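Long-range contacts in spermidine N1-acetyltransferase (Vibrio cholerae O1 biovar El Tor, PDB 6DAU), which catalyses the transfer of an acetyl group from acetyl-coenzyme A to the polyamines spermidine and spermine, as a dodecameric member of the GNAT family: residues His19-Asn24 with Ile88-His93; Arg8-Gly13 with Arg57-Asp62; Phe32-Glu37 with Asn47-Asp52. The protein carries 2 engineered substitutions. All coordinates share one frame; numbering follows the deposited sequence.

Interaction 1 of 3, residues His19-Asn24 with Ile88-His93; sequences HNLNNN and IIAPEH
L21 and A90 meet through a methyl group: CD2 of L21 rests 3.8 Å from CA of A90, just past the end of strand 82-89. In this GNAT fold, helix 15-24 packs here against the end of the fourth strand of the central sheet. The same L21 CD2 lies 4.1 Å from CG2 of I88, so a single branch of the leucine fits against I88 in the strand and A90 just beyond it. Its placement follows from the torsions: CG stands anti to the carbonyl carbon (chi1 -77°), and a chi2 of 177° sends CD1 out anti and turns the other branch, CD2, to A90 and I88. A branched aliphatic chain suits this buried, largely apolar position. The small methyl of A90 lets the leucine come up close to the backbone.

On the exposed side N24 runs past P91 with the reverse heading, ND2 of N24 lying 3.7 Å from CG of P91. The asparagine is poorly ordered, and this contact with carbon is loose. N22 adds little, its OD1 coming only loosely near CD1 of I88; its ND2 bonds to the hydroxyl of Y36.

Behind this first shell, backbone bonds tie I88 to L70 and A90 to I68 on the adjacent strand 67-77, and L21 also touches L70. Past A90 the chain enters a short 3-10 segment leading toward Q94 and K96, probably part of the family's pyrophosphate-binding loop. The segment is closed by a bond from N of H93 to O of A90, 2.8 Å long.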
loop_
_atom_site.group_PDB
_atom_site.type_symbol
_atom_site.label_atom_id
_atom_site.label_comp_id
_atom_site.label_asym_id
_atom_site.label_seq_id
_atom_site.Cartn_x
_atom_site.Cartn_y
_atom_site.Cartn_z
ATOM N N HIS C 19 7.595 18.111 -24.707
ATOM C CA HIS C 19 8.961 17.969 -24.250
ATOM C C HIS C 19 9.917 18.608 -25.261
ATOM O O HIS C 19 10.818 19.346 -24.860
ATOM C CB HIS C 19 9.319 16.507 -24.029
ATOM C CG HIS C 19 10.635 16.316 -23.345
ATOM N ND1 HIS C 19 11.704 15.720 -23.967
ATOM C CD2 HIS C 19 11.064 16.666 -22.104
ATOM C CE1 HIS C 19 12.737 15.701 -23.153
ATOM N NE2 HIS C 19 12.374 16.267 -22.014
ATOM N N ASN C 20 9.694 18.358 -26.560
ATOM C CA ASN C 20 10.539 18.948 -27.608
ATOM C C ASN C 20 10.448 20.472 -27.615
ATOM O O ASN C 20 11.442 21.121 -27.878
ATOM C CB ASN C 20 10.191 18.411 -29.011
ATOM C CG ASN C 20 10.608 16.980 -29.211
ATOM O OD1 ASN C 20 11.588 16.527 -28.617
ATOM N ND2 ASN C 20 9.876 16.255 -30.076
ATOM N N LEU C 21 9.267 21.020 -27.320
ATOM C CA LEU C 21 9.113 22.476 -27.219
ATOM C C LEU C 21 9.997 23.150 -26.164
ATOM O O LEU C 21 10.379 24.306 -26.370
ATOM C CB LEU C 21 7.651 22.900 -27.019
ATOM C CG LEU C 21 6.709 22.892 -28.220
ATOM C CD1 LEU C 21 5.305 23.266 -27.757
ATOM C CD2 LEU C 21 7.147 23.817 -29.322
ATOM N N ASN C 22 10.323 22.450 -25.071
ATOM C CA ASN C 22 11.246 22.993 -24.052
ATOM C C ASN C 22 12.729 22.883 -24.399
ATOM O O ASN C 22 13.532 23.706 -23.946
ATOM C CB ASN C 22 11.053 22.331 -22.707
ATOM C CG ASN C 22 9.598 22.268 -22.278
ATOM O OD1 ASN C 22 8.840 23.238 -22.399
ATOM N ND2 ASN C 22 9.208 21.127 -21.736
ATOM N N ASN C 23 13.090 21.880 -25.188
ATOM C CA ASN C 23 14.499 21.580 -25.500
ATOM C C ASN C 23 15.231 22.723 -26.223
ATOM O O ASN C 23 16.451 22.861 -26.125
ATOM C CB ASN C 23 14.589 20.195 -26.206
ATOM C CG ASN C 23 15.427 20.180 -27.509
ATOM O OD1 ASN C 23 16.642 20.408 -27.504
ATOM N ND2 ASN C 23 14.765 19.852 -28.622
ATOM N N ASN C 24 14.460 23.540 -26.936
ATOM C CA ASN C 24 14.926 24.794 -27.520
ATOM C C ASN C 24 15.274 25.832 -26.429
ATOM O O ASN C 24 16.356 26.457 -26.471
ATOM C CB ASN C 24 13.855 25.353 -28.492
ATOM C CG ASN C 24 14.455 25.889 -29.791
ATOM O OD1 ASN C 24 15.067 25.141 -30.558
ATOM N ND2 ASN C 24 14.271 27.185 -30.049
ATOM N N ILE C 88 3.663 28.886 -26.578
ATOM C CA ILE C 88 4.918 28.533 -27.246
ATOM C C ILE C 88 4.574 28.154 -28.682
ATOM O O ILE C 88 3.719 27.284 -28.910
ATOM C CB ILE C 88 5.677 27.357 -26.568
ATOM C CG1 ILE C 88 5.699 27.501 -25.033
ATOM C CG2 ILE C 88 7.092 27.275 -27.121
ATOM C CD1 ILE C 88 6.198 26.301 -24.242
ATOM N N ILE C 89 5.211 28.807 -29.640
ATOM C CA ILE C 89 5.090 28.415 -31.040
ATOM C C ILE C 89 6.377 27.699 -31.411
ATOM O O ILE C 89 7.456 28.194 -31.099
ATOM C CB ILE C 89 4.827 29.651 -31.921
ATOM C CG1 ILE C 89 3.494 30.293 -31.514
ATOM C CG2 ILE C 89 4.831 29.290 -33.419
ATOM C CD1 ILE C 89 3.377 31.724 -31.961
ATOM N N ALA C 90 6.265 26.526 -32.026
ATOM C CA ALA C 90 7.435 25.772 -32.520
ATOM C C ALA C 90 8.288 26.630 -33.453
ATOM O O ALA C 90 7.728 27.364 -34.272
ATOM C CB ALA C 90 7.004 24.484 -33.220
ATOM N N PRO C 91 9.633 26.567 -33.317
ATOM C CA PRO C 91 10.563 27.387 -34.130
ATOM C C PRO C 91 10.191 27.459 -35.613
ATOM O O PRO C 91 10.170 28.557 -36.167
ATOM C CB PRO C 91 11.913 26.666 -33.957
ATOM C CG PRO C 91 11.806 26.042 -32.585
ATOM C CD PRO C 91 10.362 25.681 -32.373
ATOM N N GLU C 92 9.833 26.333 -36.238
ATOM C CA GLU C 92 9.544 26.342 -37.687
ATOM C C GLU C 92 8.273 27.121 -38.053
ATOM O O GLU C 92 8.086 27.477 -39.214
ATOM C CB GLU C 92 9.620 24.929 -38.333
ATOM C CG GLU C 92 8.575 23.896 -37.909
ATOM C CD GLU C 92 8.874 23.166 -36.578
ATOM O OE1 GLU C 92 9.553 23.721 -35.651
ATOM O OE2 GLU C 92 8.409 22.007 -36.449
ATOM N N HIS C 93 7.429 27.428 -37.063
ATOM C CA HIS C 93 6.155 28.098 -37.324
ATOM C C HIS C 93 6.081 29.546 -36.837
ATOM O O HIS C 93 5.042 30.218 -36.973
ATOM C CB HIS C 93 4.984 27.248 -36.817
ATOM C CG HIS C 93 4.934 25.882 -37.433
ATOM N ND1 HIS C 93 4.783 25.682 -38.794
ATOM C CD2 HIS C 93 5.027 24.651 -36.883
ATOM C CE1 HIS C 93 4.790 24.388 -39.053
ATOM N NE2 HIS C 93 4.944 23.739 -37.915
#

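Interaction 2 of 3, residues Arg8-Gly13 with Arg57-Asp62; sequences RALERG and RFVVED
R8 lays one face of its guanidinium over V59, whose CG2 is 3.4 Å from NH2 of R8, toward the rim of the flat group. The arginine and valine chains lie alongside one another with the same heading. With CG placed between the backbone N and the carbonyl carbon (chi1 74°) and the chain extended beyond it, the arginine reaches along its own face of the sheet to E61. There it grips the carboxylate side-on: NE is 2.9 Å from OE2 of E61, while NH2 is 3.0 Å from OE1. The planes of the two groups are 65° apart, so the nitrogens approach the carboxylate from above its plane. A second carboxylate, that of D14, pairs with NH1 of R8; two acidic groups share the guanidinium, which probably limits its movement.

Underneath lies the backbone pairing of strands 6-9 and 56-61, the first two antiparallel strands of the GNAT sheet. R8 and V59 form a hydrogen-bonded pair, with N of V59 2.8 Å from O of R8. A9 and F58 follow as a non-hydrogen-bonded pair on the other face, where the small alanine lets the F58 ring come alongside the strand, its CD1 3.7 Å from N of A9. That ring also meets Y109 edge-to-face.

Beyond the strand end, N of L10 still bonds to O of R57 at 3.1 Å. The leucine's CB rests against CB of R57, 4.0 Å away, and its buried side chain also touches Y46 of helix 39-49. Further along, the E11 carboxylate accepts hydrogen bonds from the backbone nitrogens of F39 and D40 of a neighbouring subunit.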
loop_
_atom_site.group_PDB
_atom_site.type_symbol
_atom_site.label_atom_id
_atom_site.label_comp_id
_atom_site.label_asym_id
_atom_site.label_seq_id
_atom_site.Cartn_x
_atom_site.Cartn_y
_atom_site.Cartn_z
ATOM N N ARG C 8 -6.883 21.929 -29.442
ATOM C CA ARG C 8 -7.528 20.787 -28.825
ATOM C C ARG C 8 -6.802 20.443 -27.526
ATOM O O ARG C 8 -5.594 20.715 -27.367
ATOM C CB ARG C 8 -7.667 19.575 -29.773
ATOM C CG ARG C 8 -6.387 18.840 -30.033
ATOM C CD ARG C 8 -6.484 17.490 -30.759
ATOM N NE ARG C 8 -5.091 17.243 -31.204
ATOM C CZ ARG C 8 -4.097 16.827 -30.403
ATOM N NH1 ARG C 8 -4.334 16.518 -29.107
ATOM N NH2 ARG C 8 -2.861 16.715 -30.880
ATOM N N ALA C 9 -7.564 19.857 -26.617
ATOM C CA ALA C 9 -7.098 19.495 -25.294
ATOM C C ALA C 9 -5.915 18.545 -25.439
ATOM O O ALA C 9 -5.926 17.635 -26.298
ATOM C CB ALA C 9 -8.221 18.829 -24.513
ATOM N N LEU C 10 -4.895 18.779 -24.615
ATOM C CA LEU C 10 -3.696 17.962 -24.601
ATOM C C LEU C 10 -3.979 16.498 -24.258
ATOM O O LEU C 10 -4.787 16.232 -23.386
ATOM C CB LEU C 10 -2.701 18.580 -23.604
ATOM C CG LEU C 10 -1.411 17.805 -23.407
ATOM C CD1 LEU C 10 -0.258 18.744 -23.657
ATOM C CD2 LEU C 10 -1.390 17.334 -21.979
ATOM N N GLU C 11 -3.300 15.571 -24.933
ATOM C CA GLU C 11 -3.455 14.124 -24.718
ATOM C C GLU C 11 -2.084 13.554 -24.375
ATOM O O GLU C 11 -1.064 14.196 -24.657
ATOM C CB GLU C 11 -3.997 13.422 -25.985
ATOM C CG GLU C 11 -5.296 13.977 -26.555
ATOM C CD GLU C 11 -6.538 13.563 -25.794
ATOM O OE1 GLU C 11 -7.641 14.078 -26.140
ATOM O OE2 GLU C 11 -6.429 12.762 -24.824
ATOM N N ARG C 12 -2.054 12.338 -23.825
ATOM C CA ARG C 12 -0.799 11.625 -23.560
ATOM C C ARG C 12 0.139 11.620 -24.782
ATOM O O ARG C 12 1.345 11.853 -24.644
ATOM C CB ARG C 12 -1.046 10.196 -23.074
ATOM C CG ARG C 12 0.213 9.452 -22.623
ATOM C CD ARG C 12 -0.133 8.056 -22.065
ATOM N NE ARG C 12 -0.479 8.131 -20.642
ATOM C CZ ARG C 12 -1.718 8.127 -20.154
ATOM N NH1 ARG C 12 -1.889 8.220 -18.846
ATOM N NH2 ARG C 12 -2.795 8.010 -20.953
ATOM N N GLY C 13 -0.411 11.368 -25.966
ATOM C CA GLY C 13 0.420 11.313 -27.194
ATOM C C GLY C 13 1.102 12.635 -27.548
ATOM O O GLY C 13 2.000 12.648 -28.348
ATOM N N ARG C 57 -4.191 22.894 -20.909
ATOM C CA ARG C 57 -3.282 22.951 -22.054
ATOM C C ARG C 57 -3.962 22.535 -23.335
ATOM O O ARG C 57 -4.777 21.606 -23.364
ATOM C CB ARG C 57 -2.040 22.085 -21.818
ATOM C CG ARG C 57 -1.095 22.739 -20.813
ATOM C CD ARG C 57 0.122 21.854 -20.513
ATOM N NE ARG C 57 1.007 22.571 -19.579
ATOM C CZ ARG C 57 0.893 22.530 -18.246
ATOM N NH1 ARG C 57 1.708 23.241 -17.504
ATOM N NH2 ARG C 57 -0.027 21.771 -17.647
ATOM N N PHE C 58 -3.617 23.254 -24.408
ATOM C CA PHE C 58 -4.222 23.042 -25.701
ATOM C C PHE C 58 -3.123 23.007 -26.725
ATOM O O PHE C 58 -2.281 23.922 -26.766
ATOM C CB PHE C 58 -5.255 24.151 -25.991
ATOM C CG PHE C 58 -6.380 24.165 -25.008
ATOM C CD1 PHE C 58 -7.457 23.290 -25.171
ATOM C CD2 PHE C 58 -6.310 24.963 -23.873
ATOM C CE1 PHE C 58 -8.479 23.248 -24.234
ATOM C CE2 PHE C 58 -7.326 24.916 -22.921
ATOM C CZ PHE C 58 -8.422 24.077 -23.106
ATOM N N VAL C 59 -3.083 21.942 -27.526
ATOM C CA VAL C 59 -2.103 21.916 -28.600
ATOM C C VAL C 59 -2.732 22.527 -29.844
ATOM O O VAL C 59 -3.909 22.309 -30.147
ATOM C CB VAL C 59 -1.384 20.562 -28.829
ATOM C CG1 VAL C 59 -1.463 19.640 -27.626
ATOM C CG2 VAL C 59 -1.836 19.855 -30.085
ATOM N N VAL C 60 -1.943 23.336 -30.529
ATOM C CA VAL C 60 -2.385 24.037 -31.709
ATOM C C VAL C 60 -1.968 23.214 -32.928
ATOM O O VAL C 60 -0.798 22.850 -33.064
ATOM C CB VAL C 60 -1.783 25.457 -31.749
ATOM C CG1 VAL C 60 -2.197 26.204 -33.017
ATOM C CG2 VAL C 60 -2.166 26.241 -30.494
ATOM N N GLU C 61 -2.935 22.913 -33.794
ATOM C CA GLU C 61 -2.709 22.218 -35.071
ATOM C C GLU C 61 -3.224 23.025 -36.256
ATOM O O GLU C 61 -4.146 23.829 -36.111
ATOM C CB GLU C 61 -3.357 20.830 -35.071
ATOM C CG GLU C 61 -2.675 19.830 -34.138
ATOM C CD GLU C 61 -3.528 18.622 -33.803
ATOM O OE1 GLU C 61 -2.962 17.507 -33.736
ATOM O OE2 GLU C 61 -4.760 18.777 -33.600
ATOM N N ASP C 62 -2.623 22.808 -37.430
ATOM C CA ASP C 62 -3.174 23.333 -38.677
ATOM C C ASP C 62 -4.067 22.283 -39.344
ATOM O O ASP C 62 -4.265 21.189 -38.789
ATOM C CB ASP C 62 -2.065 23.881 -39.612
ATOM C CG ASP C 62 -1.127 22.792 -40.169
ATOM O OD1 ASP C 62 -1.427 21.574 -40.116
ATOM O OD2 ASP C 62 -0.058 23.176 -40.688
#

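Interaction 3 of 3, residues Phe32-Glu37 with Asn47-Asp52; sequences FQEPYE and NKHIHD. Engineered in segment 32-37: Q33 (natural residue Glu).
F32 and H49 place their rings almost exactly parallel, with planes at 3°, yet so far slid apart that the rings barely overlap and each lies over the other's CB. CB of F32 stands 3.6 Å from the centroid of the H49 imidazole, over its centre, and CB of H49 lies 3.7 Å from the centroid of the phenyl ring. The result is a reciprocal pair of CH-pi contacts. CG of K48 sits on the opposite face of the imidazole, toward its margin, so carbon lies against both faces.

Its rotation is fixed by E34. NE2 of H49 donates to OE2 of E34 over 2.9 Å, in the plane of its ring and nearly straight at 168°, meeting the anti lone pair. NZ of K48 takes the syn lone pair of the same OE2, at 2.8 Å. One carboxylate oxygen thus serves two donors, gripped from both of its lone-pair sides. The bent E34 chain stands its carboxylate almost perpendicular to the imidazole, while the fully extended lysine (CG anti to the backbone N, chi1 180°) crosses the E34 side chain at about a right angle.

D52 meets the edge of the phenyl ring, its carbonyl O 3.3 Å from CE2 of F32. A type I turn from H49 to D52, closed by N of D52 to O of H49 at 2.9 Å, brings that carbonyl there. H51, at the outer corner of the turn, bonds to E44 of a neighbouring subunit.

F32 and the engineered Q33 both have backbone angles in the left-handed helical region, with positive phi, as in a type I' turn. They join strands 29-31 and 34-36 as a tight beta-hairpin, here docked on the C-terminal end of helix 39-49 at the surface of the GNAT domain.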
loop_
_atom_site.group_PDB
_atom_site.type_symbol
_atom_site.label_atom_id
_atom_site.label_comp_id
_atom_site.label_asym_id
_atom_site.label_seq_id
_atom_site.Cartn_x
_atom_site.Cartn_y
_atom_site.Cartn_z
ATOM N N PHE C 32 2.321 21.389 -13.426
ATOM C CA PHE C 32 1.565 21.579 -12.175
ATOM C C PHE C 32 2.505 21.924 -11.030
ATOM O O PHE C 32 2.415 21.349 -9.949
ATOM C CB PHE C 32 0.673 20.379 -11.874
ATOM C CG PHE C 32 -0.479 20.235 -12.841
ATOM C CD1 PHE C 32 -0.280 19.705 -14.126
ATOM C CD2 PHE C 32 -1.764 20.698 -12.485
ATOM C CE1 PHE C 32 -1.348 19.609 -15.035
ATOM C CE2 PHE C 32 -2.826 20.585 -13.377
ATOM C CZ PHE C 32 -2.612 20.058 -14.670
ATOM N N GLN C 33 3.418 22.866 -11.298
ATOM C CA GLN C 33 4.384 23.387 -10.307
ATOM C C GLN C 33 5.477 22.385 -9.928
ATOM O O GLN C 33 6.291 22.659 -9.055
ATOM C CB GLN C 33 3.662 23.949 -9.060
ATOM C CG GLN C 33 2.625 25.059 -9.315
ATOM C CD GLN C 33 3.249 26.455 -9.524
ATOM O OE1 GLN C 33 3.614 26.813 -10.654
ATOM N NE2 GLN C 33 3.346 27.260 -8.434
ATOM N N GLU C 34 5.513 21.228 -10.597
ATOM C CA GLU C 34 6.589 20.247 -10.354
ATOM C C GLU C 34 7.627 20.363 -11.478
ATOM O O GLU C 34 7.253 20.349 -12.649
ATOM C CB GLU C 34 6.021 18.845 -10.231
ATOM C CG GLU C 34 4.841 18.767 -9.227
ATOM C CD GLU C 34 4.752 17.443 -8.511
ATOM O OE1 GLU C 34 5.701 17.122 -7.806
ATOM O OE2 GLU C 34 3.740 16.724 -8.648
ATOM N N PRO C 35 8.917 20.539 -11.129
ATOM C CA PRO C 35 9.980 20.730 -12.152
ATOM C C PRO C 35 10.262 19.397 -12.858
ATOM O O PRO C 35 10.061 18.348 -12.269
ATOM C CB PRO C 35 11.196 21.170 -11.314
ATOM C CG PRO C 35 10.997 20.451 -9.983
ATOM C CD PRO C 35 9.483 20.422 -9.756
ATOM N N TYR C 36 10.647 19.422 -14.125
ATOM C CA TYR C 36 11.086 18.189 -14.793
ATOM C C TYR C 36 12.097 18.598 -15.864
ATOM O O TYR C 36 12.046 19.737 -16.355
ATOM C CB TYR C 36 9.921 17.436 -15.440
ATOM C CG TYR C 36 9.257 18.185 -16.566
ATOM C CD1 TYR C 36 8.261 19.149 -16.307
ATOM C CD2 TYR C 36 9.656 17.975 -17.890
ATOM C CE1 TYR C 36 7.663 19.861 -17.340
ATOM C CE2 TYR C 36 9.091 18.691 -18.935
ATOM C CZ TYR C 36 8.083 19.608 -18.670
ATOM O OH TYR C 36 7.499 20.298 -19.729
ATOM N N GLU C 37 12.999 17.675 -16.207
ATOM C CA GLU C 37 13.874 17.855 -17.365
ATOM C C GLU C 37 13.690 16.718 -18.383
ATOM O O GLU C 37 13.832 16.939 -19.587
ATOM C CB GLU C 37 15.344 17.940 -16.917
ATOM C CG GLU C 37 15.602 19.112 -15.966
ATOM C CD GLU C 37 17.065 19.315 -15.637
ATOM O OE1 GLU C 37 17.696 18.490 -14.955
ATOM O OE2 GLU C 37 17.603 20.330 -16.073
ATOM N N ASN C 47 0.613 11.632 -15.742
ATOM C CA ASN C 47 -0.279 10.619 -15.152
ATOM C C ASN C 47 -0.832 11.068 -13.802
ATOM O O ASN C 47 -1.983 10.861 -13.525
ATOM C CB ASN C 47 0.410 9.252 -14.988
ATOM C CG ASN C 47 0.759 8.617 -16.336
ATOM O OD1 ASN C 47 0.138 8.897 -17.360
ATOM N ND2 ASN C 47 1.775 7.772 -16.347
ATOM N N LYS C 48 0.003 11.709 -12.985
ATOM C CA LYS C 48 -0.419 12.123 -11.667
ATOM C C LYS C 48 -1.478 13.258 -11.730
ATOM O O LYS C 48 -2.383 13.308 -10.901
ATOM C CB LYS C 48 0.811 12.572 -10.889
ATOM C CG LYS C 48 0.518 13.047 -9.470
ATOM C CD LYS C 48 1.851 13.451 -8.820
ATOM C CE LYS C 48 1.637 14.047 -7.431
ATOM N NZ LYS C 48 2.962 14.570 -7.003
ATOM N N HIS C 49 -1.367 14.160 -12.705
ATOM C CA HIS C 49 -2.184 15.374 -12.663
ATOM C C HIS C 49 -3.271 15.414 -13.724
ATOM O O HIS C 49 -3.893 16.465 -13.935
ATOM C CB HIS C 49 -1.293 16.618 -12.759
ATOM C CG HIS C 49 -0.370 16.809 -11.583
ATOM N ND1 HIS C 49 -0.776 17.400 -10.404
ATOM C CD2 HIS C 49 0.942 16.496 -11.418
ATOM C CE1 HIS C 49 0.239 17.431 -9.558
ATOM N NE2 HIS C 49 1.295 16.896 -10.154
ATOM N N ILE C 50 -3.535 14.272 -14.376
ATOM C CA ILE C 50 -4.442 14.220 -15.516
ATOM C C ILE C 50 -5.834 14.841 -15.252
ATOM O O ILE C 50 -6.400 15.446 -16.169
ATOM C CB ILE C 50 -4.531 12.781 -16.083
ATOM C CG1 ILE C 50 -5.362 12.735 -17.382
ATOM C CG2 ILE C 50 -5.081 11.797 -15.044
ATOM C CD1 ILE C 50 -5.180 11.475 -18.216
ATOM N N HIS C 51 -6.366 14.732 -14.031
ATOM C CA HIS C 51 -7.697 15.302 -13.737
ATOM C C HIS C 51 -7.628 16.607 -12.959
ATOM O O HIS C 51 -8.645 17.098 -12.487
ATOM C CB HIS C 51 -8.555 14.274 -12.943
ATOM C CG HIS C 51 -8.822 13.025 -13.713
ATOM N ND1 HIS C 51 -9.667 12.983 -14.814
ATOM C CD2 HIS C 51 -8.315 11.775 -13.580
ATOM C CE1 HIS C 51 -9.673 11.765 -15.320
ATOM N NE2 HIS C 51 -8.860 11.005 -14.590
ATOM N N ASP C 52 -6.427 17.124 -12.772
ATOM C CA ASP C 52 -6.251 18.318 -11.972
ATOM C C ASP C 52 -6.544 19.555 -12.858
ATOM O O ASP C 52 -5.968 19.708 -13.953
ATOM C CB ASP C 52 -4.832 18.327 -11.403
ATOM C CG ASP C 52 -4.575 19.479 -10.428
ATOM O OD1 ASP C 52 -5.291 20.521 -10.430
ATOM O OD2 ASP C 52 -3.593 19.361 -9.660
#

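How the interactions relate
The three contacts all lie within the GNAT domain, and interaction 3 is nested in the chain loops closed by both of the others. Interactions 1 and 2 cross along the chain and reach the same sheet; their centres are about 14 Å apart and their nearest atoms about 5 Å, so they do not touch. Interaction 3, about 19 Å from interaction 1 between centres, is joined to it by N22 ND2 to Y36 OH (2.8 Å) and H19 NE2 to E37 O (2.9 Å). It meets interaction 2 through R12 NH1 to N47 OD1, 2.6 Å. Interaction 1 leads toward the probable coenzyme A loop, whereas interactions 2 and 3 both touch the same neighbouring subunit.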